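Local coordinates for protein peroxisomal acyl-coenzyme A oxidase 1 (Arabidopsis thaliana, PDB 1W07) that oxidises long- and medium-chain acyl-CoAs to 2-trans-enoyl-CoAs with FAD as cofactor, passing the electrons to oxygen to give hydrogen peroxide in peroxisomal beta-oxidation, at residues V428-M439 with F512-A523. The protein carries 1 engineered substitution. Numbering follows the deposited sequence.
Sequences VVLQLQVARFLM and FQELLADLVEAA. With FAD (flavin-adenine dinucleotide), chain I.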
ATOM      1  N   VAL B 428      -4.508 -12.339  -9.370  1.00 16.01           N
ATOM      2  CA  VAL B 428      -4.011 -13.686  -9.156  1.00 17.14           C
ATOM      3  C   VAL B 428      -4.764 -14.654 -10.059  1.00 18.81           C
ATOM      4  O   VAL B 428      -4.173 -15.581 -10.632  1.00 17.49           O
ATOM      5  CB  VAL B 428      -4.171 -14.100  -7.688  1.00 17.72           C
ATOM      6  CG1 VAL B 428      -3.846 -15.569  -7.514  1.00 19.38           C
ATOM      7  CG2 VAL B 428      -3.258 -13.249  -6.824  1.00 20.78           C
ATOM      8  N   VAL B 429      -6.070 -14.445 -10.192  1.00 14.44           N
ATOM      9  CA  VAL B 429      -6.870 -15.292 -11.055  1.00 18.96           C
ATOM     10  C   VAL B 429      -6.361 -15.181 -12.495  1.00 19.73           C
ATOM     11  O   VAL B 429      -6.243 -16.187 -13.192  1.00 21.47           O
ATOM     12  CB  VAL B 429      -8.360 -14.885 -11.011  1.00 21.20           C
ATOM     13  CG1 VAL B 429      -9.136 -15.683 -12.039  1.00 20.79           C
ATOM     14  CG2 VAL B 429      -8.930 -15.131  -9.620  1.00 23.99           C
ATOM     15  N   LEU B 430      -6.054 -13.963 -12.943  1.00 17.60           N
ATOM     16  CA  LEU B 430      -5.565 -13.763 -14.307  1.00 21.23           C
ATOM     17  C   LEU B 430      -4.244 -14.482 -14.579  1.00 22.00           C
ATOM     18  O   LEU B 430      -4.050 -15.037 -15.660  1.00 21.18           O
ATOM     19  CB  LEU B 430      -5.405 -12.262 -14.612  1.00 17.20           C
ATOM     20  CG  LEU B 430      -6.720 -11.501 -14.763  1.00 21.34           C
ATOM     21  CD1 LEU B 430      -6.482  -9.989 -14.815  1.00 24.68           C
ATOM     22  CD2 LEU B 430      -7.418 -11.990 -16.021  1.00 24.47           C
ATOM     23  N   GLN B 431      -3.343 -14.470 -13.600  1.00 21.07           N
ATOM     24  CA  GLN B 431      -2.052 -15.124 -13.755  1.00 20.73           C
ATOM     25  C   GLN B 431      -2.207 -16.643 -13.801  1.00 23.18           C
ATOM     26  O   GLN B 431      -1.374 -17.343 -14.380  1.00 24.74           O
ATOM     27  CB  GLN B 431      -1.098 -14.720 -12.626  1.00 24.06           C
ATOM     28  CG  GLN B 431      -0.529 -13.291 -12.749  1.00 24.92           C
ATOM     29  CD  GLN B 431       0.396 -13.102 -13.953  1.00 24.50           C
ATOM     30  OE1 GLN B 431       0.502 -13.972 -14.819  1.00 25.92           O
ATOM     31  NE2 GLN B 431       1.065 -11.952 -14.011  1.00 21.33           N
ATOM     32  N   LEU B 432      -3.276 -17.161 -13.202  1.00 22.08           N
ATOM     33  CA  LEU B 432      -3.506 -18.601 -13.226  1.00 22.59           C
ATOM     34  C   LEU B 432      -3.905 -19.020 -14.634  1.00 23.30           C
ATOM     35  O   LEU B 432      -3.609 -20.131 -15.073  1.00 21.37           O
ATOM     36  CB  LEU B 432      -4.599 -18.983 -12.221  1.00 24.02           C
ATOM     37  CG  LEU B 432      -4.169 -18.888 -10.747  1.00 20.92           C
ATOM     38  CD1 LEU B 432      -5.380 -19.048  -9.841  1.00 22.29           C
ATOM     39  CD2 LEU B 432      -3.127 -19.957 -10.464  1.00 21.83           C
ATOM     40  N   GLN B 433      -4.576 -18.124 -15.347  1.00 22.33           N
ATOM     41  CA  GLN B 433      -4.982 -18.407 -16.716  1.00 24.00           C
ATOM     42  C   GLN B 433      -3.723 -18.507 -17.568  1.00 21.69           C
ATOM     43  O   GLN B 433      -3.617 -19.375 -18.438  1.00 21.83           O
ATOM     44  CB  GLN B 433      -5.895 -17.296 -17.242  1.00 26.90           C
ATOM     45  CG  GLN B 433      -7.349 -17.452 -16.810  1.00 32.03           C
ATOM     46  CD  GLN B 433      -8.136 -16.154 -16.887  1.00 35.58           C
ATOM     47  OE1 GLN B 433      -7.951 -15.346 -17.804  1.00 37.97           O
ATOM     48  NE2 GLN B 433      -9.032 -15.956 -15.931  1.00 36.37           N
ATOM     49  N   VAL B 434      -2.761 -17.622 -17.315  1.00 20.42           N
ATOM     50  CA  VAL B 434      -1.504 -17.645 -18.061  1.00 17.63           C
ATOM     51  C   VAL B 434      -0.800 -18.965 -17.773  1.00 18.78           C
ATOM     52  O   VAL B 434      -0.272 -19.609 -18.680  1.00 17.98           O
ATOM     53  CB  VAL B 434      -0.580 -16.467 -17.652  1.00 19.73           C
ATOM     54  CG1 VAL B 434       0.795 -16.608 -18.323  1.00 20.09           C
ATOM     55  CG2 VAL B 434      -1.222 -15.147 -18.052  1.00 18.88           C
ATOM     56  N   ALA B 435      -0.794 -19.369 -16.505  1.00 19.54           N
ATOM     57  CA  ALA B 435      -0.152 -20.619 -16.103  1.00 21.73           C
ATOM     58  C   ALA B 435      -0.752 -21.787 -16.885  1.00 23.10           C
ATOM     59  O   ALA B 435      -0.018 -22.632 -17.401  1.00 23.33           O
ATOM     60  CB  ALA B 435      -0.319 -20.841 -14.604  1.00 21.79           C
ATOM     61  N   ARG B 436      -2.078 -21.844 -16.975  1.00 23.17           N
ATOM     62  CA  ARG B 436      -2.715 -22.920 -17.730  1.00 28.93           C
ATOM     63  C   ARG B 436      -2.220 -22.897 -19.181  1.00 27.83           C
ATOM     64  O   ARG B 436      -1.920 -23.938 -19.753  1.00 32.67           O
ATOM     65  CB  ARG B 436      -4.238 -22.775 -17.702  1.00 29.54           C
ATOM     66  CG  ARG B 436      -4.882 -23.095 -16.366  1.00 28.35           C
ATOM     67  CD  ARG B 436      -6.393 -23.041 -16.484  1.00 32.29           C
ATOM     68  NE  ARG B 436      -7.068 -23.096 -15.192  1.00 30.92           N
ATOM     69  CZ  ARG B 436      -7.164 -24.174 -14.418  1.00 32.11           C
ATOM     70  NH1 ARG B 436      -6.631 -25.335 -14.782  1.00 30.32           N
ATOM     71  NH2 ARG B 436      -7.814 -24.087 -13.265  1.00 33.78           N
ATOM     72  N   PHE B 437      -2.139 -21.707 -19.768  1.00 25.00           N
ATOM     73  CA  PHE B 437      -1.666 -21.552 -21.141  1.00 24.04           C
ATOM     74  C   PHE B 437      -0.224 -22.053 -21.275  1.00 24.09           C
ATOM     75  O   PHE B 437       0.128 -22.729 -22.247  1.00 23.39           O
ATOM     76  CB  PHE B 437      -1.741 -20.078 -21.556  1.00 27.55           C
ATOM     77  CG  PHE B 437      -1.087 -19.780 -22.877  1.00 29.74           C
ATOM     78  CD1 PHE B 437      -1.674 -20.193 -24.067  1.00 29.98           C
ATOM     79  CD2 PHE B 437       0.128 -19.098 -22.930  1.00 31.49           C
ATOM     80  CE1 PHE B 437      -1.066 -19.937 -25.293  1.00 30.24           C
ATOM     81  CE2 PHE B 437       0.750 -18.834 -24.156  1.00 33.34           C
ATOM     82  CZ  PHE B 437       0.149 -19.255 -25.340  1.00 33.05           C
ATOM     83  N   LEU B 438       0.605 -21.719 -20.290  1.00 20.74           N
ATOM     84  CA  LEU B 438       1.997 -22.137 -20.309  1.00 22.86           C
ATOM     85  C   LEU B 438       2.100 -23.644 -20.177  1.00 25.47           C
ATOM     86  O   LEU B 438       2.921 -24.270 -20.848  1.00 24.53           O
ATOM     87  CB  LEU B 438       2.789 -21.461 -19.179  1.00 22.77           C
ATOM     88  CG  LEU B 438       3.048 -19.950 -19.344  1.00 22.14           C
ATOM     89  CD1 LEU B 438       3.753 -19.420 -18.099  1.00 17.23           C
ATOM     90  CD2 LEU B 438       3.887 -19.697 -20.603  1.00 19.50           C
ATOM     91  N   MET B 439       1.266 -24.227 -19.317  1.00 24.94           N
ATOM     92  CA  MET B 439       1.279 -25.673 -19.117  1.00 26.06           C
ATOM     93  C   MET B 439       0.872 -26.405 -20.391  1.00 27.69           C
ATOM     94  O   MET B 439       1.449 -27.438 -20.725  1.00 28.80           O
ATOM     95  CB  MET B 439       0.352 -26.066 -17.963  1.00 23.81           C
ATOM     96  CG  MET B 439       0.845 -25.639 -16.580  1.00 22.13           C
ATOM     97  SD  MET B 439       2.493 -26.248 -16.144  1.00 26.13           S
ATOM     98  CE  MET B 439       3.510 -24.781 -16.535  1.00 19.47           C
ATOM     99  N   PHE B 512      -2.788 -29.289 -10.076  1.00 22.09           N
ATOM    100  CA  PHE B 512      -2.787 -27.881 -10.450  1.00 21.85           C
ATOM    101  C   PHE B 512      -3.139 -27.033  -9.225  1.00 21.40           C
ATOM    102  O   PHE B 512      -2.499 -26.009  -8.970  1.00 22.42           O
ATOM    103  CB  PHE B 512      -3.811 -27.623 -11.559  1.00 20.58           C
ATOM    104  CG  PHE B 512      -3.649 -26.284 -12.241  1.00 22.80           C
ATOM    105  CD1 PHE B 512      -2.811 -26.148 -13.342  1.00 20.08           C
ATOM    106  CD2 PHE B 512      -4.318 -25.157 -11.769  1.00 22.39           C
ATOM    107  CE1 PHE B 512      -2.636 -24.922 -13.963  1.00 21.66           C
ATOM    108  CE2 PHE B 512      -4.152 -23.910 -12.386  1.00 23.91           C
ATOM    109  CZ  PHE B 512      -3.311 -23.790 -13.484  1.00 24.34           C
ATOM    110  N   GLN B 513      -4.155 -27.463  -8.473  1.00 19.35           N
ATOM    111  CA  GLN B 513      -4.604 -26.753  -7.275  1.00 20.43           C
ATOM    112  C   GLN B 513      -3.565 -26.791  -6.159  1.00 22.09           C
ATOM    113  O   GLN B 513      -3.388 -25.816  -5.421  1.00 19.62           O
ATOM    114  CB  GLN B 513      -5.923 -27.350  -6.768  1.00 21.78           C
ATOM    115  CG  GLN B 513      -7.114 -27.107  -7.692  1.00 24.24           C
ATOM    116  CD  GLN B 513      -7.283 -25.636  -8.079  1.00 28.12           C
ATOM    117  OE1 GLN B 513      -7.252 -24.746  -7.227  1.00 29.47           O
ATOM    118  NE2 GLN B 513      -7.482 -25.384  -9.369  1.00 25.22           N
ATOM    119  N   GLU B 514      -2.882 -27.923  -6.032  1.00 19.98           N
ATOM    120  CA  GLU B 514      -1.851 -28.083  -5.016  1.00 19.94           C
ATOM    121  C   GLU B 514      -0.666 -27.146  -5.289  1.00 20.07           C
ATOM    122  O   GLU B 514      -0.108 -26.556  -4.363  1.00 20.84           O
ATOM    123  CB  GLU B 514      -1.369 -29.538  -5.012  1.00 22.18           C
ATOM    124  CG  GLU B 514      -0.362 -29.892  -3.924  1.00 25.23           C
ATOM    125  CD  GLU B 514      -0.897 -29.638  -2.527  1.00 24.60           C
ATOM    126  OE1 GLU B 514      -2.109 -29.832  -2.315  1.00 26.73           O
ATOM    127  OE2 GLU B 514      -0.106 -29.251  -1.640  1.00 32.08           O
ATOM    128  N   LEU B 515      -0.295 -27.004  -6.559  1.00 18.05           N
ATOM    129  CA  LEU B 515       0.844 -26.175  -6.928  1.00 19.29           C
ATOM    130  C   LEU B 515       0.486 -24.768  -7.417  1.00 18.70           C
ATOM    131  O   LEU B 515       1.280 -24.133  -8.121  1.00 20.49           O
ATOM    132  CB  LEU B 515       1.666 -26.899  -7.995  1.00 19.83           C
ATOM    133  CG  LEU B 515       2.116 -28.332  -7.665  1.00 19.06           C
ATOM    134  CD1 LEU B 515       2.833 -28.911  -8.857  1.00 21.93           C
ATOM    135  CD2 LEU B 515       3.037 -28.342  -6.461  1.00 22.59           C
ATOM    136  N   LEU B 516      -0.686 -24.269  -7.038  1.00 18.55           N
ATOM    137  CA  LEU B 516      -1.124 -22.942  -7.477  1.00 19.37           C
ATOM    138  C   LEU B 516      -0.082 -21.858  -7.283  1.00 18.36           C
ATOM    139  O   LEU B 516       0.171 -21.081  -8.202  1.00 19.12           O
ATOM    140  CB  LEU B 516      -2.412 -22.508  -6.766  1.00 21.30           C
ATOM    141  CG  LEU B 516      -3.751 -23.004  -7.302  1.00 27.02           C
ATOM    142  CD1 LEU B 516      -4.862 -22.210  -6.650  1.00 28.19           C
ATOM    143  CD2 LEU B 516      -3.827 -22.835  -8.812  1.00 23.48           C
ATOM    144  N   ALA B 517       0.511 -21.789  -6.090  1.00 18.00           N
ATOM    145  CA  ALA B 517       1.511 -20.768  -5.803  1.00 18.17           C
ATOM    146  C   ALA B 517       2.681 -20.874  -6.788  1.00 17.76           C
ATOM    147  O   ALA B 517       3.135 -19.871  -7.340  1.00 18.42           O
ATOM    148  CB  ALA B 517       2.009 -20.898  -4.331  1.00 16.29           C
ATOM    149  N   ASP B 518       3.157 -22.087  -7.026  1.00 17.95           N
ATOM    150  CA  ASP B 518       4.275 -22.283  -7.949  1.00 19.88           C
ATOM    151  C   ASP B 518       3.910 -21.872  -9.370  1.00 18.37           C
ATOM    152  O   ASP B 518       4.734 -21.312 -10.101  1.00 15.41           O
ATOM    153  CB  ASP B 518       4.704 -23.756  -7.951  1.00 21.30           C
ATOM    154  CG  ASP B 518       5.371 -24.183  -6.655  1.00 28.49           C
ATOM    155  OD1 ASP B 518       5.023 -23.642  -5.585  1.00 29.18           O
ATOM    156  OD2 ASP B 518       6.240 -25.079  -6.699  1.00 34.14           O
ATOM    157  N   LEU B 519       2.674 -22.164  -9.760  1.00 16.71           N
ATOM    158  CA  LEU B 519       2.221 -21.860 -11.109  1.00 17.89           C
ATOM    159  C   LEU B 519       2.144 -20.360 -11.354  1.00 17.60           C
ATOM    160  O   LEU B 519       2.489 -19.886 -12.437  1.00 17.33           O
ATOM    161  CB  LEU B 519       0.863 -22.531 -11.361  1.00 17.30           C
ATOM    162  CG  LEU B 519       0.934 -24.068 -11.446  1.00 19.99           C
ATOM    163  CD1 LEU B 519      -0.452 -24.698 -11.290  1.00 18.67           C
ATOM    164  CD2 LEU B 519       1.567 -24.451 -12.778  1.00 19.93           C
ATOM    165  N   VAL B 520       1.697 -19.616 -10.349  1.00 15.67           N
ATOM    166  CA  VAL B 520       1.595 -18.170 -10.452  1.00 15.81           C
ATOM    167  C   VAL B 520       2.991 -17.550 -10.580  1.00 15.38           C
ATOM    168  O   VAL B 520       3.181 -16.569 -11.315  1.00 17.58           O
ATOM    169  CB  VAL B 520       0.891 -17.568  -9.210  1.00 16.72           C
ATOM    170  CG1 VAL B 520       1.065 -16.053  -9.197  1.00 18.51           C
ATOM    171  CG2 VAL B 520      -0.586 -17.940  -9.229  1.00 17.07           C
ATOM    172  N   GLU B 521       3.966 -18.095  -9.858  1.00 16.68           N
ATOM    173  CA  GLU B 521       5.330 -17.567  -9.929  1.00 16.33           C
ATOM    174  C   GLU B 521       5.919 -17.784 -11.328  1.00 16.13           C
ATOM    175  O   GLU B 521       6.613 -16.907 -11.850  1.00 13.18           O
ATOM    176  CB  GLU B 521       6.217 -18.232  -8.887  1.00 18.13           C
ATOM    177  CG  GLU B 521       6.154 -17.565  -7.529  1.00 26.55           C
ATOM    178  CD  GLU B 521       7.012 -18.266  -6.504  1.00 29.52           C
ATOM    179  OE1 GLU B 521       8.183 -18.568  -6.814  1.00 38.86           O
ATOM    180  OE2 GLU B 521       6.521 -18.505  -5.389  1.00 34.76           O
ATOM    181  N   ALA B 522       5.643 -18.940 -11.939  1.00 14.64           N
ATOM    182  CA  ALA B 522       6.148 -19.238 -13.281  1.00 17.05           C
ATOM    183  C   ALA B 522       5.500 -18.322 -14.320  1.00 16.08           C
ATOM    184  O   ALA B 522       6.152 -17.889 -15.270  1.00 19.06           O
ATOM    185  CB  ALA B 522       5.876 -20.714 -13.646  1.00 17.64           C
ATOM    186  N   ALA B 523       4.211 -18.049 -14.139  1.00 15.30           N
ATOM    187  CA  ALA B 523       3.478 -17.183 -15.053  1.00 13.99           C
ATOM    188  C   ALA B 523       4.015 -15.755 -14.941  1.00 11.32           C
ATOM    189  O   ALA B 523       4.132 -15.043 -15.939  1.00 14.14           O
ATOM    190  CB  ALA B 523       1.981 -17.232 -14.734  1.00 15.21           C
TER
HETATM  191  PA  FAD I1660     -12.625 -12.630  -6.073  1.00 20.64           P
HETATM  192  O1A FAD I1660     -12.461 -13.062  -7.479  1.00 16.75           O
HETATM  193  O2A FAD I1660     -13.760 -13.184  -5.304  1.00 17.34           O
HETATM  194  O5B FAD I1660     -11.248 -12.921  -5.294  1.00 16.95           O
HETATM  195  C5B FAD I1660     -11.136 -12.701  -3.886  1.00 14.41           C
HETATM  196  C4B FAD I1660      -9.882 -13.395  -3.345  1.00 17.12           C
HETATM  197  O4B FAD I1660      -9.987 -14.792  -3.677  1.00 16.36           O
HETATM  198  C3B FAD I1660      -8.620 -12.873  -4.038  1.00 12.60           C
HETATM  199  O3B FAD I1660      -7.490 -13.058  -3.182  1.00 15.74           O
HETATM  200  C2B FAD I1660      -8.525 -13.785  -5.259  1.00 16.69           C
HETATM  201  O2B FAD I1660      -7.161 -13.928  -5.664  1.00 13.64           O
HETATM  202  C1B FAD I1660      -8.976 -15.114  -4.648  1.00 16.87           C
HETATM  203  N9A FAD I1660      -9.502 -16.029  -5.688  1.00 15.69           N
HETATM  204  C8A FAD I1660     -10.697 -15.950  -6.276  1.00 17.20           C
HETATM  205  N7A FAD I1660     -10.824 -16.937  -7.164  1.00 14.24           N
HETATM  206  C5A FAD I1660      -9.702 -17.647  -7.147  1.00 13.49           C
HETATM  207  C6A FAD I1660      -9.268 -18.775  -7.832  1.00 14.48           C
HETATM  208  N6A FAD I1660     -10.002 -19.323  -8.795  1.00 13.14           N
HETATM  209  N1A FAD I1660      -8.005 -19.298  -7.527  1.00 17.37           N
HETATM  210  C2A FAD I1660      -7.210 -18.677  -6.558  1.00 13.71           C
HETATM  211  N3A FAD I1660      -7.653 -17.599  -5.937  1.00 18.81           N
HETATM  212  C4A FAD I1660      -8.862 -17.074  -6.201  1.00 13.08           C
HETATM  213  N1  FAD I1660     -17.964  -4.584 -12.193  1.00 16.13           N
HETATM  214  C2  FAD I1660     -18.874  -4.306 -13.221  1.00 18.73           C
HETATM  215  O2  FAD I1660     -19.573  -5.205 -13.682  1.00 24.47           O
HETATM  216  N3  FAD I1660     -18.983  -2.993 -13.703  1.00 17.62           N
HETATM  217  C4  FAD I1660     -18.195  -1.973 -13.157  1.00 20.17           C
HETATM  218  O4  FAD I1660     -18.276  -0.831 -13.612  1.00 15.16           O
HETATM  219  C4X FAD I1660     -17.311  -2.255 -12.120  1.00 18.39           C
HETATM  220  N5  FAD I1660     -16.572  -1.231 -11.508  1.00 16.82           N
HETATM  221  C5X FAD I1660     -15.695  -1.500 -10.454  1.00 19.12           C
HETATM  222  C6  FAD I1660     -15.061  -0.456  -9.788  1.00 16.54           C
HETATM  223  C7  FAD I1660     -14.279  -0.712  -8.669  1.00 18.94           C
HETATM  224  C7M FAD I1660     -13.612   0.463  -7.955  1.00 19.89           C
HETATM  225  C8  FAD I1660     -14.124  -2.026  -8.212  1.00 20.31           C
HETATM  226  C8M FAD I1660     -13.268  -2.337  -6.982  1.00 19.05           C
HETATM  227  C9  FAD I1660     -14.751  -3.066  -8.888  1.00 16.78           C
HETATM  228  C9A FAD I1660     -15.538  -2.818 -10.008  1.00 19.98           C
HETATM  229  N10 FAD I1660     -16.234  -3.848 -10.655  1.00 16.92           N
HETATM  230  C10 FAD I1660     -17.187  -3.554 -11.645  1.00 18.32           C
HETATM  231  C1' FAD I1660     -16.071  -5.262 -10.234  1.00 16.57           C
HETATM  232  C2' FAD I1660     -14.751  -5.820 -10.775  1.00 17.80           C
HETATM  233  O2' FAD I1660     -14.687  -5.637 -12.190  1.00 19.53           O
HETATM  234  C3' FAD I1660     -14.505  -7.296 -10.444  1.00 20.91           C
HETATM  235  O3' FAD I1660     -15.579  -8.087 -10.960  1.00 23.05           O
HETATM  236  C4' FAD I1660     -14.385  -7.553  -8.940  1.00 20.36           C
HETATM  237  O4' FAD I1660     -13.749  -6.460  -8.272  1.00 18.60           O
HETATM  238  C5' FAD I1660     -13.582  -8.834  -8.716  1.00 23.99           C
HETATM  239  O5' FAD I1660     -13.298  -9.007  -7.328  1.00 25.84           O
HETATM  240  P   FAD I1660     -13.983 -10.191  -6.488  1.00 21.67           P
HETATM  241  O1P FAD I1660     -14.637  -9.565  -5.319  1.00 19.08           O
HETATM  242  O2P FAD I1660     -14.801 -11.015  -7.406  1.00 22.97           O
HETATM  243  O3P FAD I1660     -12.699 -11.026  -6.006  1.00 19.51           O
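The guanidinium of Arg436 lies flat on the ring of Phe512, the planes 10° apart and the centres 4.1 Å from each other, a stacked cation-pi pair. Leu519 sits over the opposite face of the ring with its CD1, while Leu432 O and Met439 CG meet the edge, so an aromatic plate suits a site bounded by a charge on one face and aliphatic carbon on the other. Phe512 reaches across because its CG is anti to the backbone N (chi1 -166°). The aliphatic part of Arg436 packs too, CG standing 3.4 Å from Phe512 CZ. Replacing Phe512 by an alanine would probably leave the Arg436 guanidinium without its stacking partner and open a gap between Arg436 and Leu519.

Helix 427-443 and helix 516-538 cross at 82° over these segments, their axes approaching to 8.2 Å, and small residues permit this closeness. The methyl of Ala523 is a knob in the hole formed by Gln431, Val434, Ala435 and Leu438, with its CB 3.4 Å from Gln431 O. Ala435 CB rests against Leu519 CB at 3.8 Å.

Leu432 divides its two methyls between protein and cofactor. CD2 packs tightly on Leu516 CD2, 3.4 Å away, and also on Val520 CG2, whereas CD1 lies 3.5 Å from N1A of the FAD adenine. Val429 CG2 touches the same adenine, and Asp426, which binds FAD, accepts hydrogen bonds at OD1 from the backbone N of Val428 and of Val429.

The contact thus joins the helix that lines the adenine end of FAD to the C-terminal helical region through dispersion and one cation-pi stack; Arg436 NH1 and NH2 have hydrogen-bond partners beyond the contact, while a face of the guanidinium stacks on Phe512, an approach that probably favours the charge.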